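Local structure of esterase (Staphylococcus aureus subsp. aureus USA300_TCH1516, 3D7R) at residues I253-E267 against H283-H297. The protein is a putative esterase of the alpha/beta-hydrolase fold, probably cleaving ester bonds, though its natural substrate is not established. Sequence-based numbering, arbitrary orientation.
Sequences IEGLPPVYMFGGGRE and HHQYIEFYDYPKMVH
Met261 sets its methyl group, CE, over the ring of Phe289, a CH-pi contact: CE sits 3.6 Å from the Phe289 CG, over the middle of one face, while CB of Asp291 covers the opposite face toward the rim. A bend at chi3 (65°) turns CE of this selenomethionine over the ring, with SE farther above the same face, a Met-aromatic contact. The edge of the Phe289 ring lies against the Gly263 backbone, CE1 3.8 Å from its N. Farther back on this face, Val259 CG1 rests on Ile287 CD1 at 3.8 Å.

On the other face, Phe262 and Tyr290 run alongside each other, rings nearly parallel (7°) but slid apart, so that Tyr290 CD2 lies 3.5 Å from Phe262 CZ. Helix 305-318 packs against both. Next to them the Glu288 carboxylate stands almost perpendicular to the Tyr260 ring, OE1 at its edge, and the same OE1 takes a hydrogen bond from the hydroxyl of Tyr290.

Between the faces runs a regular parallel pairing, from Val259 N to Tyr286 O through Tyr292 N to Gly263 O. At the entry, Gln285 curls into the turn 253-256, its OE1 receiving Gly255 N at 2.9 Å from above the amide plane. At the exit, the turn 292-295 nestles against Gly264 and Gly265, and Arg266 N bonds to Met295 O. Beyond it, His297 ND1 gives a straight bond (169°) to Glu267 OE1, 2.8 Å long and in the imidazole plane; the other oxygen, OE2, is held by Gly264 N and Ser200.

The two strands and helix 270-282 form a beta-alpha-beta crossover at the sheet edge, with a carboxylate and a histidine meeting beyond the strand ends, a placement consistent with that of the acid and histidine of the catalytic triad in alpha/beta hydrolases.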
loop_
_atom_site.group_PDB
_atom_site.type_symbol
_atom_site.label_atom_id
_atom_site.label_comp_id
_atom_site.label_asym_id
_atom_site.label_seq_id
_atom_site.Cartn_x
_atom_site.Cartn_y
_atom_site.Cartn_z
ATOM N N ILE A 253 -9.538 0.697 15.716
ATOM C CA ILE A 253 -9.830 -0.672 15.265
ATOM C C ILE A 253 -11.344 -0.886 15.209
ATOM O O ILE A 253 -11.894 -1.378 14.209
ATOM C CB ILE A 253 -9.182 -1.720 16.256
ATOM C CG1 ILE A 253 -7.647 -1.683 16.193
ATOM C CG2 ILE A 253 -9.691 -3.130 16.016
ATOM C CD1 ILE A 253 -7.072 -1.783 14.799
ATOM N N GLU A 254 -12.012 -0.536 16.310
ATOM C CA GLU A 254 -13.469 -0.670 16.443
ATOM C C GLU A 254 -14.217 0.156 15.401
ATOM O O GLU A 254 -14.040 1.379 15.335
ATOM C CB GLU A 254 -13.916 -0.292 17.860
ATOM C CG GLU A 254 -13.205 -1.120 18.943
ATOM C CD GLU A 254 -13.693 -0.817 20.370
ATOM O OE1 GLU A 254 -14.506 0.105 20.539
ATOM O OE2 GLU A 254 -13.266 -1.504 21.321
ATOM N N GLY A 255 -15.036 -0.525 14.592
ATOM C CA GLY A 255 -15.824 0.110 13.539
ATOM C C GLY A 255 -15.253 0.006 12.122
ATOM O O GLY A 255 -15.871 0.458 11.169
ATOM N N LEU A 256 -14.068 -0.580 11.978
ATOM C CA LEU A 256 -13.462 -0.748 10.658
ATOM C C LEU A 256 -14.340 -1.623 9.749
ATOM O O LEU A 256 -15.074 -2.492 10.238
ATOM C CB LEU A 256 -12.052 -1.356 10.777
ATOM C CG LEU A 256 -10.918 -0.411 11.219
ATOM C CD1 LEU A 256 -9.625 -1.165 11.444
ATOM C CD2 LEU A 256 -10.709 0.674 10.149
ATOM N N PRO A 257 -14.257 -1.407 8.424
ATOM C CA PRO A 257 -14.906 -2.352 7.509
ATOM C C PRO A 257 -14.096 -3.657 7.496
ATOM O O PRO A 257 -12.978 -3.682 8.050
ATOM C CB PRO A 257 -14.800 -1.638 6.148
ATOM C CG PRO A 257 -13.551 -0.842 6.256
ATOM C CD PRO A 257 -13.544 -0.339 7.698
ATOM N N PRO A 258 -14.644 -4.740 6.896
ATOM C CA PRO A 258 -13.894 -5.994 6.793
ATOM C C PRO A 258 -12.502 -5.777 6.188
ATOM O O PRO A 258 -12.377 -5.070 5.188
ATOM C CB PRO A 258 -14.751 -6.843 5.841
ATOM C CG PRO A 258 -16.148 -6.347 6.076
ATOM C CD PRO A 258 -16.002 -4.860 6.315
ATOM N N VAL A 259 -11.488 -6.384 6.799
ATOM C CA VAL A 259 -10.077 -6.241 6.357
ATOM C C VAL A 259 -9.554 -7.581 5.828
ATOM O O VAL A 259 -9.858 -8.649 6.401
ATOM C CB VAL A 259 -9.156 -5.657 7.495
ATOM C CG1 VAL A 259 -7.666 -5.552 7.042
ATOM C CG2 VAL A 259 -9.632 -4.267 7.950
ATOM N N TYR A 260 -8.818 -7.525 4.713
ATOM C CA TYR A 260 -8.261 -8.709 4.059
ATOM C C TYR A 260 -6.813 -8.405 3.913
ATOM O O TYR A 260 -6.462 -7.407 3.298
ATOM C CB TYR A 260 -8.894 -8.914 2.673
ATOM C CG TYR A 260 -10.393 -9.056 2.771
ATOM C CD1 TYR A 260 -10.982 -10.315 2.718
ATOM C CD2 TYR A 260 -11.218 -7.939 2.983
ATOM C CE1 TYR A 260 -12.366 -10.471 2.855
ATOM C CE2 TYR A 260 -12.616 -8.089 3.106
ATOM C CZ TYR A 260 -13.166 -9.362 3.043
ATOM O OH TYR A 260 -14.530 -9.555 3.164
HETATM N N MSE A 261 -5.962 -9.219 4.517
HETATM C CA MSE A 261 -4.530 -8.904 4.561
HETATM C C MSE A 261 -3.727 -10.037 3.959
HETATM O O MSE A 261 -4.057 -11.229 4.169
HETATM C CB MSE A 261 -4.087 -8.641 6.014
HETATM C CG MSE A 261 -2.604 -8.292 6.177
HETATM SE SE MSE A 261 -2.292 -7.589 7.954
HETATM C CE MSE A 261 -2.698 -9.172 9.036
ATOM N N PHE A 262 -2.684 -9.668 3.224
ATOM C CA PHE A 262 -1.787 -10.612 2.563
ATOM C C PHE A 262 -0.367 -10.290 2.991
ATOM O O PHE A 262 0.025 -9.125 3.038
ATOM C CB PHE A 262 -1.895 -10.496 1.025
ATOM C CG PHE A 262 -3.231 -10.884 0.500
ATOM C CD1 PHE A 262 -3.436 -12.163 -0.006
ATOM C CD2 PHE A 262 -4.316 -9.992 0.569
ATOM C CE1 PHE A 262 -4.697 -12.558 -0.462
ATOM C CE2 PHE A 262 -5.575 -10.365 0.111
ATOM C CZ PHE A 262 -5.770 -11.660 -0.397
ATOM N N GLY A 263 0.397 -11.319 3.327
ATOM C CA GLY A 263 1.780 -11.102 3.697
ATOM C C GLY A 263 2.571 -12.373 3.647
ATOM O O GLY A 263 2.001 -13.440 3.443
ATOM N N GLY A 264 3.891 -12.245 3.818
ATOM C CA GLY A 264 4.809 -13.396 3.802
ATOM C C GLY A 264 5.507 -13.575 5.127
ATOM O O GLY A 264 5.621 -12.620 5.909
ATOM N N GLY A 265 5.973 -14.796 5.390
ATOM C CA GLY A 265 6.708 -15.100 6.619
ATOM C C GLY A 265 8.163 -14.642 6.567
ATOM O O GLY A 265 8.840 -14.615 7.600
ATOM N N ARG A 266 8.640 -14.264 5.379
ATOM C CA ARG A 266 10.029 -13.789 5.227
ATOM C C ARG A 266 10.172 -12.263 5.147
ATOM O O ARG A 266 11.141 -11.745 4.569
ATOM C CB ARG A 266 10.725 -14.479 4.044
ATOM C CG ARG A 266 10.913 -15.964 4.309
ATOM C CD ARG A 266 11.736 -16.716 3.260
ATOM N NE ARG A 266 11.727 -18.141 3.628
ATOM C CZ ARG A 266 12.105 -19.149 2.845
ATOM N NH1 ARG A 266 12.548 -18.930 1.610
ATOM N NH2 ARG A 266 12.032 -20.392 3.303
ATOM N N GLU A 267 9.224 -11.542 5.730
ATOM C CA GLU A 267 9.316 -10.089 5.792
ATOM C C GLU A 267 9.247 -9.612 7.238
ATOM O O GLU A 267 8.509 -10.183 8.032
ATOM C CB GLU A 267 8.237 -9.412 4.926
ATOM C CG GLU A 267 6.788 -9.807 5.224
ATOM C CD GLU A 267 5.779 -8.981 4.424
ATOM O OE1 GLU A 267 5.927 -7.745 4.394
ATOM O OE2 GLU A 267 4.846 -9.559 3.825
ATOM N N HIS A 283 -11.115 -7.337 19.184
ATOM C CA HIS A 283 -12.163 -6.334 19.068
ATOM C C HIS A 283 -13.326 -6.775 18.195
ATOM O O HIS A 283 -14.147 -5.952 17.817
ATOM C CB HIS A 283 -11.585 -4.991 18.613
ATOM C CG HIS A 283 -10.778 -4.321 19.677
ATOM N ND1 HIS A 283 -11.339 -3.472 20.608
ATOM C CD2 HIS A 283 -9.470 -4.428 20.005
ATOM C CE1 HIS A 283 -10.403 -3.068 21.450
ATOM N NE2 HIS A 283 -9.261 -3.638 21.109
ATOM N N HIS A 284 -13.399 -8.072 17.904
ATOM C CA HIS A 284 -14.455 -8.667 17.069
ATOM C C HIS A 284 -14.626 -7.949 15.729
ATOM O O HIS A 284 -15.743 -7.660 15.294
ATOM C CB HIS A 284 -15.788 -8.717 17.816
ATOM C CG HIS A 284 -15.690 -9.316 19.182
ATOM N ND1 HIS A 284 -15.608 -10.677 19.391
ATOM C CD2 HIS A 284 -15.654 -8.741 20.405
ATOM C CE1 HIS A 284 -15.526 -10.912 20.688
ATOM N NE2 HIS A 284 -15.554 -9.754 21.325
ATOM N N GLN A 285 -13.500 -7.655 15.088
ATOM C CA GLN A 285 -13.501 -7.037 13.779
ATOM C C GLN A 285 -13.096 -8.110 12.770
ATOM O O GLN A 285 -12.081 -8.802 12.946
ATOM C CB GLN A 285 -12.511 -5.860 13.723
ATOM C CG GLN A 285 -12.948 -4.568 14.451
ATOM C CD GLN A 285 -14.181 -3.886 13.845
ATOM O OE1 GLN A 285 -15.036 -3.415 14.577
ATOM N NE2 GLN A 285 -14.262 -3.820 12.517
ATOM N N TYR A 286 -13.906 -8.256 11.731
ATOM C CA TYR A 286 -13.630 -9.191 10.643
ATOM C C TYR A 286 -12.244 -8.991 10.013
ATOM O O TYR A 286 -11.932 -7.914 9.507
ATOM C CB TYR A 286 -14.695 -9.070 9.550
ATOM C CG TYR A 286 -14.663 -10.233 8.588
ATOM C CD1 TYR A 286 -15.456 -11.354 8.811
ATOM C CD2 TYR A 286 -13.818 -10.227 7.473
ATOM C CE1 TYR A 286 -15.430 -12.443 7.940
ATOM C CE2 TYR A 286 -13.781 -11.313 6.597
ATOM C CZ TYR A 286 -14.591 -12.413 6.849
ATOM O OH TYR A 286 -14.577 -13.498 6.008
ATOM N N ILE A 287 -11.424 -10.037 10.037
ATOM C CA ILE A 287 -10.129 -10.004 9.351
ATOM C C ILE A 287 -9.834 -11.369 8.711
ATOM O O ILE A 287 -10.014 -12.411 9.354
ATOM C CB ILE A 287 -8.983 -9.519 10.289
ATOM C CG1 ILE A 287 -7.615 -9.635 9.576
ATOM C CG2 ILE A 287 -9.006 -10.315 11.617
ATOM C CD1 ILE A 287 -6.837 -8.327 9.491
ATOM N N GLU A 288 -9.436 -11.370 7.434
ATOM C CA GLU A 288 -8.882 -12.574 6.815
ATOM C C GLU A 288 -7.409 -12.302 6.605
ATOM O O GLU A 288 -7.054 -11.300 5.990
ATOM C CB GLU A 288 -9.552 -12.883 5.461
ATOM C CG GLU A 288 -10.880 -13.621 5.555
ATOM C CD GLU A 288 -11.641 -13.658 4.239
ATOM O OE1 GLU A 288 -11.019 -13.609 3.148
ATOM O OE2 GLU A 288 -12.881 -13.733 4.304
ATOM N N PHE A 289 -6.543 -13.157 7.143
ATOM C CA PHE A 289 -5.122 -13.008 6.904
ATOM C C PHE A 289 -4.659 -14.200 6.057
ATOM O O PHE A 289 -4.752 -15.359 6.470
ATOM C CB PHE A 289 -4.372 -12.877 8.242
ATOM C CG PHE A 289 -2.880 -12.663 8.118
ATOM C CD1 PHE A 289 -2.299 -12.180 6.940
ATOM C CD2 PHE A 289 -2.057 -12.916 9.209
ATOM C CE1 PHE A 289 -0.922 -11.986 6.838
ATOM C CE2 PHE A 289 -0.662 -12.717 9.131
ATOM C CZ PHE A 289 -0.098 -12.260 7.939
ATOM N N TYR A 290 -4.221 -13.901 4.843
ATOM C CA TYR A 290 -3.638 -14.904 3.976
ATOM C C TYR A 290 -2.124 -14.812 4.161
ATOM O O TYR A 290 -1.486 -13.895 3.672
ATOM C CB TYR A 290 -4.049 -14.649 2.524
ATOM C CG TYR A 290 -5.546 -14.735 2.267
ATOM C CD1 TYR A 290 -6.136 -15.948 1.884
ATOM C CD2 TYR A 290 -6.373 -13.618 2.417
ATOM C CE1 TYR A 290 -7.507 -16.041 1.623
ATOM C CE2 TYR A 290 -7.758 -13.699 2.162
ATOM C CZ TYR A 290 -8.307 -14.916 1.764
ATOM O OH TYR A 290 -9.656 -15.030 1.516
ATOM N N ASP A 291 -1.575 -15.755 4.912
ATOM C CA ASP A 291 -0.186 -15.694 5.368
ATOM C C ASP A 291 0.619 -16.736 4.598
ATOM O O ASP A 291 0.362 -17.937 4.714
ATOM C CB ASP A 291 -0.132 -15.989 6.863
ATOM C CG ASP A 291 1.239 -15.710 7.487
ATOM O OD1 ASP A 291 2.189 -15.332 6.763
ATOM O OD2 ASP A 291 1.348 -15.849 8.730
ATOM N N TYR A 292 1.579 -16.262 3.803
ATOM C CA TYR A 292 2.405 -17.133 2.949
ATOM C C TYR A 292 3.784 -17.352 3.583
ATOM O O TYR A 292 4.652 -16.509 3.475
ATOM C CB TYR A 292 2.560 -16.495 1.570
ATOM C CG TYR A 292 1.323 -16.561 0.700
ATOM C CD1 TYR A 292 1.331 -17.317 -0.472
ATOM C CD2 TYR A 292 0.157 -15.854 1.027
ATOM C CE1 TYR A 292 0.213 -17.386 -1.291
ATOM C CE2 TYR A 292 -0.988 -15.922 0.197
ATOM C CZ TYR A 292 -0.934 -16.696 -0.955
ATOM O OH TYR A 292 -2.013 -16.774 -1.807
ATOM N N PRO A 293 3.990 -18.483 4.254
ATOM C CA PRO A 293 5.212 -18.651 5.067
ATOM C C PRO A 293 6.549 -18.374 4.366
ATOM O O PRO A 293 7.458 -17.832 4.994
ATOM C CB PRO A 293 5.153 -20.120 5.490
ATOM C CG PRO A 293 3.708 -20.438 5.488
ATOM C CD PRO A 293 3.109 -19.664 4.331
ATOM N N LYS A 294 6.675 -18.705 3.087
ATOM C CA LYS A 294 7.980 -18.584 2.431
ATOM C C LYS A 294 8.109 -17.333 1.580
ATOM O O LYS A 294 9.150 -17.093 0.969
ATOM C CB LYS A 294 8.293 -19.840 1.620
ATOM C CG LYS A 294 8.476 -21.109 2.499
ATOM C CD LYS A 294 8.155 -22.403 1.750
ATOM C CE LYS A 294 8.873 -22.528 0.417
ATOM N NZ LYS A 294 8.150 -21.831 -0.700
HETATM N N MSE A 295 7.068 -16.507 1.564
HETATM C CA MSE A 295 7.067 -15.328 0.688
HETATM C C MSE A 295 7.776 -14.117 1.271
HETATM O O MSE A 295 7.832 -13.927 2.505
HETATM C CB MSE A 295 5.638 -14.952 0.285
HETATM C CG MSE A 295 5.010 -15.930 -0.694
HETATM SE SE MSE A 295 6.025 -16.046 -2.364
HETATM C CE MSE A 295 7.069 -17.622 -1.996
ATOM N N VAL A 296 8.264 -13.273 0.358
ATOM C CA VAL A 296 9.001 -12.066 0.684
ATOM C C VAL A 296 8.079 -10.844 0.786
ATOM O O VAL A 296 6.888 -10.920 0.448
ATOM C CB VAL A 296 10.150 -11.799 -0.351
ATOM C CG1 VAL A 296 11.094 -13.020 -0.455
ATOM C CG2 VAL A 296 9.604 -11.410 -1.736
ATOM N N HIS A 297 8.637 -9.723 1.248
ATOM C CA HIS A 297 7.894 -8.461 1.321
ATOM C C HIS A 297 7.284 -8.099 -0.028
ATOM O O HIS A 297 7.991 -8.081 -1.036
ATOM C CB HIS A 297 8.804 -7.316 1.771
ATOM C CG HIS A 297 8.089 -6.000 1.876
ATOM N ND1 HIS A 297 7.075 -5.779 2.786
ATOM C CD2 HIS A 297 8.220 -4.851 1.170
ATOM C CE1 HIS A 297 6.621 -4.544 2.643
ATOM N NE2 HIS A 297 7.297 -3.961 1.668
HETATM O O HOH W 1 -13.166 -5.347 10.278
HETATM O O HOH W 2 11.308 -9.705 2.070
#